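Local coordinates for MccB protein (Escherichia coli, PDB 6OM4) that takes part in the biosynthesis of the nucleotide antibiotic microcin C7, acting on the N-formylated MccA peptide with ATP and probably activating it by adenylation like its E1-type relatives, at residues Leu34-Phe45 against Asp64-Leu72; Leu144-Asn154 against Asp165-Lys175. All coordinates share one frame; numbering follows the deposited sequence.

Contact 1: residues Leu34-Phe45 against Asp64-Leu72; sequences LWENIIKTAYCF and DFSNCFRFL
Thr41 of helix 34-43 drops into a hole on helix 64-72 formed by Phe65, Cys68, Phe69 and Leu72. Its CB lies over the CB of Cys68. From there the side chain forks. The methyl CG2, anti to the backbone N, runs deeper and meets Phe65 CE1 at 3.7 Å and Leu72 CD1 at 3.8 Å. The hydroxyl OG1 turns back along its own helix and donates a hydrogen bond to Asn37 O, 2.9 Å away. That carbonyl already accepts from Thr41 N, and the two donors reach it from opposite faces of its plane. The polar tip is thus satisfied within its helix while OG1 still lies 3.3 Å from Cys68 CB.

Cys68 returns the fit. Its SG enters among Leu34, Asn37, Ile38 and Thr41 and rests 3.5 Å from Ile38 N. These reciprocal knobs-into-holes belong to two helices of the N-terminal part of the chain, whose axes approach to 8.9 Å and cross at -75°.

On one side of this centre, Ile38 CD1 stands over the face of the Phe71 ring in a CH-pi contact, 10° off the ring normal, and its CG2 touches Leu72 CD2. Beyond the other side, Phe45 CZ comes to the edge of the Phe69 ring, 3.6 Å from Phe69 CE1. The two rings meet obliquely, their planes at 46°. Tyr51 meets both Phe65 and Phe69 edge-to-face, and Ile78 of strand 78-80 touches Phe45, Phe69 and Leu72.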
loop_
_atom_site.group_PDB
_atom_site.type_symbol
_atom_site.label_atom_id
_atom_site.label_comp_id
_atom_site.label_asym_id
_atom_site.label_seq_id
_atom_site.Cartn_x
_atom_site.Cartn_y
_atom_site.Cartn_z
ATOM N N LEU A 34 -32.469 -6.205 -18.112
ATOM C CA LEU A 34 -32.009 -5.606 -16.886
ATOM C C LEU A 34 -30.803 -4.702 -17.175
ATOM O O LEU A 34 -30.756 -3.577 -16.676
ATOM C CB LEU A 34 -31.676 -6.699 -15.862
ATOM C CG LEU A 34 -31.103 -6.198 -14.543
ATOM C CD1 LEU A 34 -32.032 -5.180 -13.897
ATOM C CD2 LEU A 34 -30.809 -7.354 -13.584
ATOM N N TRP A 35 -29.851 -5.190 -17.978
ATOM C CA TRP A 35 -28.646 -4.378 -18.336
ATOM C C TRP A 35 -29.072 -3.051 -18.993
ATOM O O TRP A 35 -28.561 -1.974 -18.655
ATOM C CB TRP A 35 -27.718 -5.227 -19.235
ATOM C CG TRP A 35 -26.500 -4.520 -19.750
ATOM C CD1 TRP A 35 -25.370 -4.175 -19.059
ATOM C CD2 TRP A 35 -26.301 -4.091 -21.096
ATOM N NE1 TRP A 35 -24.487 -3.547 -19.896
ATOM C CE2 TRP A 35 -25.018 -3.509 -21.155
ATOM C CE3 TRP A 35 -27.084 -4.140 -22.256
ATOM C CZ2 TRP A 35 -24.504 -3.005 -22.346
ATOM C CZ3 TRP A 35 -26.564 -3.661 -23.437
ATOM C CH2 TRP A 35 -25.298 -3.073 -23.466
ATOM N N GLU A 36 -30.047 -3.115 -19.902
ATOM C CA GLU A 36 -30.550 -1.932 -20.611
ATOM C C GLU A 36 -31.178 -0.979 -19.600
ATOM O O GLU A 36 -31.008 0.235 -19.694
ATOM C CB GLU A 36 -31.532 -2.361 -21.715
ATOM C CG GLU A 36 -30.847 -3.105 -22.852
ATOM C CD GLU A 36 -31.781 -3.595 -23.963
ATOM O OE1 GLU A 36 -33.023 -3.483 -23.769
ATOM O OE2 GLU A 36 -31.275 -4.147 -25.004
ATOM N N ASN A 37 -31.936 -1.520 -18.648
ATOM C CA ASN A 37 -32.586 -0.685 -17.646
ATOM C C ASN A 37 -31.565 -0.071 -16.677
ATOM O O ASN A 37 -31.746 1.065 -16.215
ATOM C CB ASN A 37 -33.667 -1.443 -16.879
ATOM C CG ASN A 37 -34.966 -1.574 -17.659
ATOM O OD1 ASN A 37 -35.233 -0.824 -18.632
ATOM N ND2 ASN A 37 -35.781 -2.513 -17.228
ATOM N N ILE A 38 -30.494 -0.804 -16.345
ATOM C CA ILE A 38 -29.439 -0.221 -15.512
ATOM C C ILE A 38 -28.829 0.987 -16.236
ATOM O O ILE A 38 -28.517 2.014 -15.635
ATOM C CB ILE A 38 -28.370 -1.274 -15.166
ATOM C CG1 ILE A 38 -28.949 -2.403 -14.294
ATOM C CG2 ILE A 38 -27.156 -0.599 -14.544
ATOM C CD1 ILE A 38 -28.092 -3.670 -14.236
ATOM N N ILE A 39 -28.606 0.833 -17.541
ATOM C CA ILE A 39 -28.024 1.958 -18.364
ATOM C C ILE A 39 -28.954 3.163 -18.310
ATOM O O ILE A 39 -28.492 4.283 -18.082
ATOM C CB ILE A 39 -27.764 1.528 -19.810
ATOM C CG1 ILE A 39 -26.628 0.510 -19.892
ATOM C CG2 ILE A 39 -27.481 2.741 -20.691
ATOM C CD1 ILE A 39 -26.603 -0.301 -21.157
ATOM N N LYS A 40 -30.265 2.938 -18.510
ATOM C CA LYS A 40 -31.231 4.050 -18.511
ATOM C C LYS A 40 -31.246 4.731 -17.141
ATOM O O LYS A 40 -31.306 5.961 -17.061
ATOM C CB LYS A 40 -32.641 3.556 -18.869
ATOM C CG LYS A 40 -32.829 3.068 -20.302
ATOM C CD LYS A 40 -34.188 2.359 -20.457
ATOM C CE LYS A 40 -34.673 2.294 -21.884
ATOM N NZ LYS A 40 -36.090 1.850 -21.965
ATOM N N THR A 41 -31.152 3.946 -16.063
ATOM C CA THR A 41 -31.115 4.474 -14.714
ATOM C C THR A 41 -29.834 5.300 -14.504
ATOM O O THR A 41 -29.882 6.436 -14.025
ATOM C CB THR A 41 -31.263 3.359 -13.669
ATOM O OG1 THR A 41 -32.510 2.703 -13.917
ATOM C CG2 THR A 41 -31.231 3.841 -12.231
ATOM N N ALA A 42 -28.693 4.730 -14.871
ATOM C CA ALA A 42 -27.392 5.346 -14.726
ATOM C C ALA A 42 -27.388 6.726 -15.389
ATOM O O ALA A 42 -26.911 7.750 -14.800
ATOM C CB ALA A 42 -26.344 4.459 -15.332
ATOM N N TYR A 43 -27.974 6.767 -16.583
ATOM C CA TYR A 43 -27.970 7.952 -17.410
ATOM C C TYR A 43 -28.688 9.122 -16.725
ATOM O O TYR A 43 -28.284 10.283 -16.923
ATOM C CB TYR A 43 -28.578 7.607 -18.763
ATOM C CG TYR A 43 -28.606 8.731 -19.769
ATOM C CD1 TYR A 43 -27.490 9.010 -20.546
ATOM C CD2 TYR A 43 -29.761 9.450 -19.994
ATOM C CE1 TYR A 43 -27.525 9.976 -21.539
ATOM C CE2 TYR A 43 -29.807 10.432 -20.978
ATOM C CZ TYR A 43 -28.684 10.700 -21.742
ATOM O OH TYR A 43 -28.713 11.668 -22.712
ATOM N N CYS A 44 -29.703 8.828 -15.893
ATOM C CA CYS A 44 -30.413 9.864 -15.160
ATOM C C CYS A 44 -29.506 10.625 -14.198
ATOM O O CYS A 44 -29.878 11.701 -13.750
ATOM C CB CYS A 44 -31.547 9.282 -14.332
ATOM S SG CYS A 44 -32.837 8.566 -15.374
ATOM N N PHE A 45 -28.377 10.036 -13.807
ATOM C CA PHE A 45 -27.547 10.631 -12.766
ATOM C C PHE A 45 -26.241 11.209 -13.323
ATOM O O PHE A 45 -25.343 11.407 -12.552
ATOM C CB PHE A 45 -27.281 9.589 -11.665
ATOM C CG PHE A 45 -28.525 9.144 -10.951
ATOM C CD1 PHE A 45 -29.058 9.899 -9.916
ATOM C CD2 PHE A 45 -29.222 8.026 -11.376
ATOM C CE1 PHE A 45 -30.252 9.521 -9.307
ATOM C CE2 PHE A 45 -30.410 7.656 -10.774
ATOM C CZ PHE A 45 -30.906 8.382 -9.718
ATOM N N ASP A 64 -38.637 -1.588 -11.563
ATOM C CA ASP A 64 -37.366 -1.816 -12.288
ATOM C C ASP A 64 -36.340 -0.738 -11.909
ATOM O O ASP A 64 -35.222 -1.064 -11.604
ATOM C CB ASP A 64 -37.581 -1.906 -13.790
ATOM C CG ASP A 64 -38.451 -3.098 -14.151
ATOM O OD1 ASP A 64 -38.386 -4.117 -13.439
ATOM O OD2 ASP A 64 -39.248 -2.971 -15.066
ATOM N N PHE A 65 -36.763 0.530 -11.887
ATOM C CA PHE A 65 -35.892 1.631 -11.533
ATOM C C PHE A 65 -35.301 1.423 -10.134
ATOM O O PHE A 65 -34.129 1.674 -9.903
ATOM C CB PHE A 65 -36.677 2.938 -11.585
ATOM C CG PHE A 65 -35.889 4.146 -11.174
ATOM C CD1 PHE A 65 -35.007 4.722 -12.068
ATOM C CD2 PHE A 65 -36.011 4.685 -9.909
ATOM C CE1 PHE A 65 -34.276 5.845 -11.726
ATOM C CE2 PHE A 65 -35.265 5.799 -9.571
ATOM C CZ PHE A 65 -34.388 6.363 -10.467
ATOM N N SER A 66 -36.134 1.005 -9.168
ATOM C CA SER A 66 -35.721 0.815 -7.796
ATOM C C SER A 66 -34.598 -0.249 -7.711
ATOM O O SER A 66 -33.598 -0.078 -7.014
ATOM C CB SER A 66 -36.951 0.475 -6.943
ATOM O OG SER A 66 -36.596 0.115 -5.630
ATOM N N ASN A 67 -34.794 -1.369 -8.407
ATOM C CA ASN A 67 -33.837 -2.439 -8.513
ATOM C C ASN A 67 -32.522 -1.902 -9.114
ATOM O O ASN A 67 -31.448 -2.173 -8.531
ATOM C CB ASN A 67 -34.455 -3.583 -9.315
ATOM C CG ASN A 67 -33.566 -4.780 -9.533
ATOM O OD1 ASN A 67 -33.571 -5.360 -10.640
ATOM N ND2 ASN A 67 -32.904 -5.218 -8.473
ATOM N N CYS A 68 -32.611 -1.146 -10.201
ATOM C CA CYS A 68 -31.411 -0.635 -10.893
ATOM C C CYS A 68 -30.682 0.363 -9.994
ATOM O O CYS A 68 -29.474 0.353 -9.874
ATOM C CB CYS A 68 -31.741 -0.021 -12.243
ATOM S SG CYS A 68 -32.396 -1.230 -13.417
ATOM N N PHE A 69 -31.434 1.225 -9.316
ATOM C CA PHE A 69 -30.808 2.209 -8.469
ATOM C C PHE A 69 -30.030 1.518 -7.323
ATOM O O PHE A 69 -28.917 1.907 -7.004
ATOM C CB PHE A 69 -31.885 3.174 -7.988
ATOM C CG PHE A 69 -31.388 4.263 -7.075
ATOM C CD1 PHE A 69 -30.876 5.433 -7.590
ATOM C CD2 PHE A 69 -31.469 4.103 -5.710
ATOM C CE1 PHE A 69 -30.430 6.432 -6.735
ATOM C CE2 PHE A 69 -31.048 5.109 -4.862
ATOM C CZ PHE A 69 -30.479 6.247 -5.385
ATOM N N ARG A 70 -30.644 0.509 -6.678
ATOM C CA ARG A 70 -30.005 -0.286 -5.600
ATOM C C ARG A 70 -28.700 -0.915 -6.124
ATOM O O ARG A 70 -27.653 -0.901 -5.455
ATOM C CB ARG A 70 -30.968 -1.351 -5.058
ATOM C CG ARG A 70 -30.449 -2.222 -3.907
ATOM C CD ARG A 70 -29.872 -3.577 -4.296
ATOM N NE ARG A 70 -30.738 -4.243 -5.238
ATOM C CZ ARG A 70 -30.367 -5.006 -6.247
ATOM N NH1 ARG A 70 -31.301 -5.680 -6.888
ATOM N NH2 ARG A 70 -29.108 -5.103 -6.628
ATOM N N PHE A 71 -28.769 -1.475 -7.317
ATOM C CA PHE A 71 -27.636 -2.101 -7.971
ATOM C C PHE A 71 -26.490 -1.092 -8.165
ATOM O O PHE A 71 -25.337 -1.385 -7.857
ATOM C CB PHE A 71 -28.086 -2.712 -9.297
ATOM C CG PHE A 71 -26.982 -3.182 -10.212
ATOM C CD1 PHE A 71 -26.290 -2.283 -11.009
ATOM C CD2 PHE A 71 -26.658 -4.524 -10.283
ATOM C CE1 PHE A 71 -25.246 -2.700 -11.823
ATOM C CE2 PHE A 71 -25.646 -4.957 -11.130
ATOM C CZ PHE A 71 -24.947 -4.047 -11.898
ATOM N N LEU A 72 -26.799 0.074 -8.727
ATOM C CA LEU A 72 -25.771 1.107 -8.944
ATOM C C LEU A 72 -25.191 1.605 -7.616
ATOM O O LEU A 72 -23.993 1.838 -7.502
ATOM C CB LEU A 72 -26.383 2.235 -9.766
ATOM C CG LEU A 72 -26.696 1.859 -11.215
ATOM C CD1 LEU A 72 -27.571 2.916 -11.880
ATOM C CD2 LEU A 72 -25.413 1.728 -11.995
#

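Contact 2: residues Leu144-Asn154 against Asp165-Lys175; sequences LIDNDQIENTN and DVGKNKTEVIK. With MG (magnesium ion), chain F; ND7 (5'-O-[(S)-amino(hydroxy)phosphoryl]adenosine), chain M; POP (pyrophosphate 2-), chain G.
Asp165 begins a type II turn that packs against Ile150, whose CD1 touches the Asp165 CB. Its carboxylate turns elsewhere, to Ser162 N and Arg176. Val166 lays its methyls along Ile150 O and the start of Asn152. Gly167 N donates to Ile150 O. Lys168 O accepts from Ile150 N at 2.8 Å. Asn169 bridges to Gln149 through backbone and side chain. The side chains run side by side, pointing the same way, with amide planes 53° apart. Gln149 NE2 gives a 2.9 Å hydrogen bond to Asn169 OD1 from above the carbonyl plane.

Helix 170-175 starts with Lys170, whose N donates to Asp148 O. Its long chain is extended past CG, and CG crosses Ile150 CG1 at a slant, 3.8 Å away. NZ donates to pyrophosphate O6 at 2.9 Å and to O3' of the adenosine phosphoramidate. It also makes a weak salt-bridge bond to Asp148 OD2, 3.5 Å from NZ. Gln158 holds it too. Thr171 puts CG2 against Asp146 CB, while its OG1 bonds to Glu189. Val173 CG2 presses on Ile150 CD1, and Ile174 CG2 on Leu144 CD1. Strand 141-146 and helix 170-181 open a beta-alpha-beta unit in the Rossmann-like ThiF domain.

The Asp146 carboxylate takes both ribose hydroxyls, O2' on OD1 and O3' on OD2. Asp148 OD2 binds magnesium at 2.1 Å, and four waters and pyrophosphate O6 complete its shell. Lys170 NZ and the magnesium ion therefore share O6. Together they would probably draw off negative charge and steady the pyrophosphate.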
loop_
_atom_site.group_PDB
_atom_site.type_symbol
_atom_site.label_atom_id
_atom_site.label_comp_id
_atom_site.label_asym_id
_atom_site.label_seq_id
_atom_site.Cartn_x
_atom_site.Cartn_y
_atom_site.Cartn_z
ATOM N N LEU A 144 12.851 10.649 6.085
ATOM C CA LEU A 144 13.725 9.734 5.397
ATOM C C LEU A 144 14.939 9.395 6.268
ATOM O O LEU A 144 15.681 10.284 6.702
ATOM C CB LEU A 144 14.190 10.385 4.092
ATOM C CG LEU A 144 13.094 10.931 3.202
ATOM C CD1 LEU A 144 13.706 11.815 2.147
ATOM C CD2 LEU A 144 12.289 9.792 2.591
ATOM N N ILE A 145 15.176 8.098 6.453
ATOM C CA ILE A 145 16.289 7.592 7.281
ATOM C C ILE A 145 17.160 6.642 6.465
ATOM O O ILE A 145 16.717 5.580 5.999
ATOM C CB ILE A 145 15.741 6.895 8.540
ATOM C CG1 ILE A 145 14.642 7.763 9.168
ATOM C CG2 ILE A 145 16.862 6.556 9.526
ATOM C CD1 ILE A 145 14.101 7.221 10.498
ATOM N N ASP A 146 18.435 7.006 6.369
ATOM C CA ASP A 146 19.444 6.178 5.724
ATOM C C ASP A 146 20.784 6.825 6.044
ATOM O O ASP A 146 20.820 7.994 6.432
ATOM C CB ASP A 146 19.221 6.079 4.205
ATOM C CG ASP A 146 19.700 4.771 3.571
ATOM O OD1 ASP A 146 20.881 4.368 3.795
ATOM O OD2 ASP A 146 18.873 4.116 2.891
ATOM N N ASN A 147 21.864 6.086 5.803
ATOM C CA ASN A 147 23.186 6.651 5.960
ATOM C C ASN A 147 24.050 6.314 4.749
ATOM O O ASN A 147 25.235 6.577 4.777
ATOM C CB ASN A 147 23.870 6.096 7.201
ATOM C CG ASN A 147 25.071 6.919 7.594
ATOM O OD1 ASN A 147 24.992 8.154 7.563
ATOM N ND2 ASN A 147 26.165 6.253 7.948
ATOM N N ASP A 148 23.448 5.802 3.663
ATOM C CA ASP A 148 24.217 5.387 2.508
ATOM C C ASP A 148 24.355 6.483 1.436
ATOM O O ASP A 148 23.569 7.414 1.316
ATOM C CB ASP A 148 23.576 4.152 1.888
ATOM C CG ASP A 148 24.481 3.318 1.003
ATOM O OD1 ASP A 148 25.737 3.452 1.099
ATOM O OD2 ASP A 148 23.923 2.502 0.228
ATOM N N GLN A 149 25.355 6.268 0.586
ATOM C CA GLN A 149 25.603 7.073 -0.605
ATOM C C GLN A 149 25.108 6.316 -1.845
ATOM O O GLN A 149 25.180 5.064 -1.897
ATOM C CB GLN A 149 27.100 7.354 -0.758
ATOM C CG GLN A 149 27.622 8.305 0.313
ATOM C CD GLN A 149 27.549 7.695 1.687
ATOM O OE1 GLN A 149 27.982 6.567 1.904
ATOM N NE2 GLN A 149 26.975 8.431 2.632
ATOM N N ILE A 150 24.747 7.095 -2.871
ATOM C CA ILE A 150 24.280 6.546 -4.149
ATOM C C ILE A 150 25.447 5.923 -4.926
ATOM O O ILE A 150 26.490 6.551 -5.137
ATOM C CB ILE A 150 23.553 7.622 -4.957
ATOM C CG1 ILE A 150 22.354 8.177 -4.177
ATOM C CG2 ILE A 150 23.147 7.093 -6.319
ATOM C CD1 ILE A 150 21.875 9.505 -4.637
ATOM N N GLU A 151 25.215 4.714 -5.438
ATOM C CA GLU A 151 26.166 4.033 -6.323
ATOM C C GLU A 151 25.535 3.770 -7.684
ATOM O O GLU A 151 24.318 3.679 -7.826
ATOM C CB GLU A 151 26.620 2.724 -5.690
ATOM C CG GLU A 151 27.485 2.954 -4.466
ATOM C CD GLU A 151 27.825 1.732 -3.651
ATOM O OE1 GLU A 151 27.452 0.583 -4.034
ATOM O OE2 GLU A 151 28.442 1.943 -2.609
ATOM N N ASN A 152 26.387 3.569 -8.690
ATOM C CA ASN A 152 25.865 3.426 -10.013
ATOM C C ASN A 152 24.927 2.205 -10.108
ATOM O O ASN A 152 23.982 2.266 -10.860
ATOM C CB ASN A 152 26.972 3.383 -11.069
ATOM C CG ASN A 152 27.849 2.155 -11.010
ATOM O OD1 ASN A 152 28.457 1.764 -12.023
ATOM N ND2 ASN A 152 27.995 1.568 -9.838
ATOM N N THR A 153 25.234 1.112 -9.400
ATOM C CA THR A 153 24.401 -0.120 -9.481
ATOM C C THR A 153 22.988 0.110 -8.932
ATOM O O THR A 153 22.056 -0.624 -9.279
ATOM C CB THR A 153 25.021 -1.327 -8.777
ATOM O OG1 THR A 153 25.091 -1.122 -7.367
ATOM C CG2 THR A 153 26.398 -1.639 -9.317
ATOM N N ASN A 154 22.812 1.150 -8.117
ATOM C CA ASN A 154 21.530 1.475 -7.528
ATOM C C ASN A 154 20.500 1.938 -8.575
ATOM O O ASN A 154 19.280 1.864 -8.324
ATOM C CB ASN A 154 21.648 2.581 -6.493
ATOM C CG ASN A 154 22.362 2.164 -5.227
ATOM O OD1 ASN A 154 22.496 0.967 -4.908
ATOM N ND2 ASN A 154 22.817 3.160 -4.518
ATOM N N ASP A 165 23.840 11.880 -9.695
ATOM C CA ASP A 165 23.643 11.802 -8.241
ATOM C C ASP A 165 24.629 10.822 -7.591
ATOM O O ASP A 165 24.657 10.760 -6.361
ATOM C CB ASP A 165 22.198 11.440 -7.917
ATOM C CG ASP A 165 21.169 12.460 -8.361
ATOM O OD1 ASP A 165 21.405 13.657 -8.136
ATOM O OD2 ASP A 165 20.123 12.041 -8.865
ATOM N N VAL A 166 25.414 10.044 -8.372
ATOM C CA VAL A 166 26.268 9.048 -7.811
ATOM C C VAL A 166 27.252 9.729 -6.858
ATOM O O VAL A 166 27.851 10.753 -7.217
ATOM C CB VAL A 166 26.949 8.212 -8.907
ATOM C CG1 VAL A 166 28.050 7.312 -8.357
ATOM C CG2 VAL A 166 25.880 7.420 -9.635
ATOM N N GLY A 167 27.352 9.189 -5.635
ATOM C CA GLY A 167 28.235 9.704 -4.591
ATOM C C GLY A 167 27.516 10.584 -3.575
ATOM O O GLY A 167 28.022 10.797 -2.453
ATOM N N LYS A 168 26.321 11.089 -3.915
ATOM C CA LYS A 168 25.556 11.934 -3.014
ATOM C C LYS A 168 24.807 11.051 -2.020
ATOM O O LYS A 168 24.729 9.829 -2.193
ATOM C CB LYS A 168 24.540 12.794 -3.775
ATOM C CG LYS A 168 25.121 13.889 -4.662
ATOM C CD LYS A 168 24.030 14.706 -5.317
ATOM C CE LYS A 168 24.197 16.197 -5.122
ATOM N NZ LYS A 168 25.143 16.763 -6.109
ATOM N N ASN A 169 24.274 11.677 -0.967
ATOM C CA ASN A 169 23.575 10.930 0.076
ATOM C C ASN A 169 22.176 10.587 -0.450
ATOM O O ASN A 169 21.531 11.399 -1.132
ATOM C CB ASN A 169 23.556 11.721 1.386
ATOM C CG ASN A 169 24.810 11.501 2.210
ATOM O OD1 ASN A 169 25.792 10.907 1.759
ATOM N ND2 ASN A 169 24.781 11.965 3.442
ATOM N N LYS A 170 21.684 9.384 -0.137
ATOM C CA LYS A 170 20.341 8.995 -0.570
ATOM C C LYS A 170 19.254 9.896 0.018
ATOM O O LYS A 170 18.319 10.310 -0.720
ATOM C CB LYS A 170 20.077 7.530 -0.204
ATOM C CG LYS A 170 20.969 6.581 -0.964
ATOM C CD LYS A 170 20.522 5.150 -0.863
ATOM C CE LYS A 170 21.477 4.245 -1.597
ATOM N NZ LYS A 170 20.987 2.852 -1.571
ATOM N N THR A 171 19.325 10.215 1.320
ATOM C CA THR A 171 18.237 10.992 1.907
ATOM C C THR A 171 18.136 12.351 1.206
ATOM O O THR A 171 17.045 12.855 1.034
ATOM C CB THR A 171 18.358 11.100 3.438
ATOM O OG1 THR A 171 19.560 11.808 3.732
ATOM C CG2 THR A 171 18.376 9.745 4.111
ATOM N N GLU A 172 19.278 12.959 0.838
ATOM C CA GLU A 172 19.262 14.311 0.319
ATOM C C GLU A 172 18.681 14.315 -1.110
ATOM O O GLU A 172 17.920 15.176 -1.460
ATOM C CB GLU A 172 20.654 14.929 0.362
ATOM C CG GLU A 172 21.451 14.676 -0.881
ATOM C CD GLU A 172 22.828 15.302 -0.853
ATOM O OE1 GLU A 172 23.837 14.559 -0.619
ATOM O OE2 GLU A 172 22.880 16.538 -1.038
ATOM N N VAL A 173 18.976 13.286 -1.911
ATOM C CA VAL A 173 18.434 13.234 -3.235
ATOM C C VAL A 173 16.951 12.842 -3.227
ATOM O O VAL A 173 16.183 13.439 -3.965
ATOM C CB VAL A 173 19.278 12.323 -4.121
ATOM C CG1 VAL A 173 18.712 12.238 -5.523
ATOM C CG2 VAL A 173 20.711 12.815 -4.121
ATOM N N ILE A 174 16.560 11.862 -2.415
ATOM C CA ILE A 174 15.123 11.576 -2.291
ATOM C C ILE A 174 14.376 12.861 -1.904
ATOM O O ILE A 174 13.360 13.204 -2.541
ATOM C CB ILE A 174 14.814 10.416 -1.335
ATOM C CG1 ILE A 174 15.489 9.140 -1.839
ATOM C CG2 ILE A 174 13.309 10.275 -1.178
ATOM C CD1 ILE A 174 15.029 7.867 -1.205
ATOM N N LYS A 175 14.867 13.590 -0.895
ATOM C CA LYS A 175 14.165 14.784 -0.456
ATOM C C LYS A 175 14.018 15.763 -1.625
ATOM O O LYS A 175 12.955 16.330 -1.848
ATOM C CB LYS A 175 14.876 15.475 0.712
ATOM C CG LYS A 175 14.256 16.815 1.064
ATOM C CD LYS A 175 14.776 17.387 2.322
ATOM C CE LYS A 175 14.004 18.625 2.729
ATOM N NZ LYS A 175 14.820 19.444 3.649
HETATM MG MG MG F . 24.585 1.081 -1.161
HETATM O O1A ND7 M . 19.413 -2.568 -0.577
HETATM P PA ND7 M . 18.056 -1.971 -0.817
HETATM O O2A ND7 M . 17.712 -1.538 -2.235
HETATM N N3A ND7 M . 16.980 -3.186 -0.319
HETATM O "O5'" ND7 M . 17.759 -0.704 0.090
HETATM C "C5'" ND7 M . 17.991 -0.875 1.521
HETATM C "C4'" ND7 M . 18.233 0.557 2.064
HETATM C "C3'" ND7 M . 19.661 1.023 1.621
HETATM O "O3'" ND7 M . 19.658 2.276 1.057
HETATM C "C2'" ND7 M . 20.476 0.823 2.969
HETATM O "O2'" ND7 M . 21.514 1.870 3.100
HETATM C "C1'" ND7 M . 19.580 0.991 3.951
HETATM O "O4'" ND7 M . 18.166 0.469 3.355
HETATM N N9 ND7 M . 19.770 0.232 5.154
HETATM C C4 ND7 M . 19.760 0.730 6.421
HETATM C C5 ND7 M . 19.951 -0.306 7.264
HETATM N N7 ND7 M . 20.065 -1.437 6.530
HETATM C C8 ND7 M . 19.937 -1.095 5.263
HETATM N N3 ND7 M . 19.610 1.989 6.883
HETATM C C2 ND7 M . 19.635 2.200 8.164
HETATM N N1 ND7 M . 19.841 1.196 9.024
HETATM C C6 ND7 M . 19.986 -0.037 8.616
HETATM N N6 ND7 M . 20.209 -1.108 9.570
HETATM P P1 POP G . 22.494 -2.905 -3.017
HETATM O O1 POP G . 22.028 -3.365 -4.398
HETATM O O2 POP G . 21.925 -3.736 -1.881
HETATM O O3 POP G . 23.990 -2.659 -2.872
HETATM O O POP G . 21.790 -1.465 -2.953
HETATM P P2 POP G . 21.711 -0.499 -1.639
HETATM O O4 POP G . 20.355 0.143 -1.681
HETATM O O5 POP G . 21.944 -1.317 -0.410
HETATM O O6 POP G . 22.698 0.567 -1.839
HETATM O O HOH W 1 21.583 10.363 5.205
HETATM O O HOH W 2 21.440 8.686 2.942
HETATM O O HOH W 3 26.469 1.588 -0.516
HETATM O O HOH W 4 24.633 2.617 -2.518
HETATM O O HOH W 5 25.394 -0.299 -2.464
HETATM O O HOH W 6 24.408 -0.473 0.376
#

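Overall arrangement
Contact 1 and contact 2 lie on opposite sides of the chain's centre, with their own centres about 54 Å apart and nearest atoms about 38 Å apart. They come in series: contact 1 closes before contact 2 opens. They share no helix, strand or sheet. Contact 1 pairs helices 32-43 and 62-74 beside the small antiparallel sheets of the N-terminal part. Contact 2 joins strand 141-146 of the eight-stranded mixed sheet to helix 170-181, within the ThiF domain. Nucleotide, pyrophosphate and magnesium binding thus sits with contact 2, and contact 1 holds together helices of the N-terminal part, away from that site.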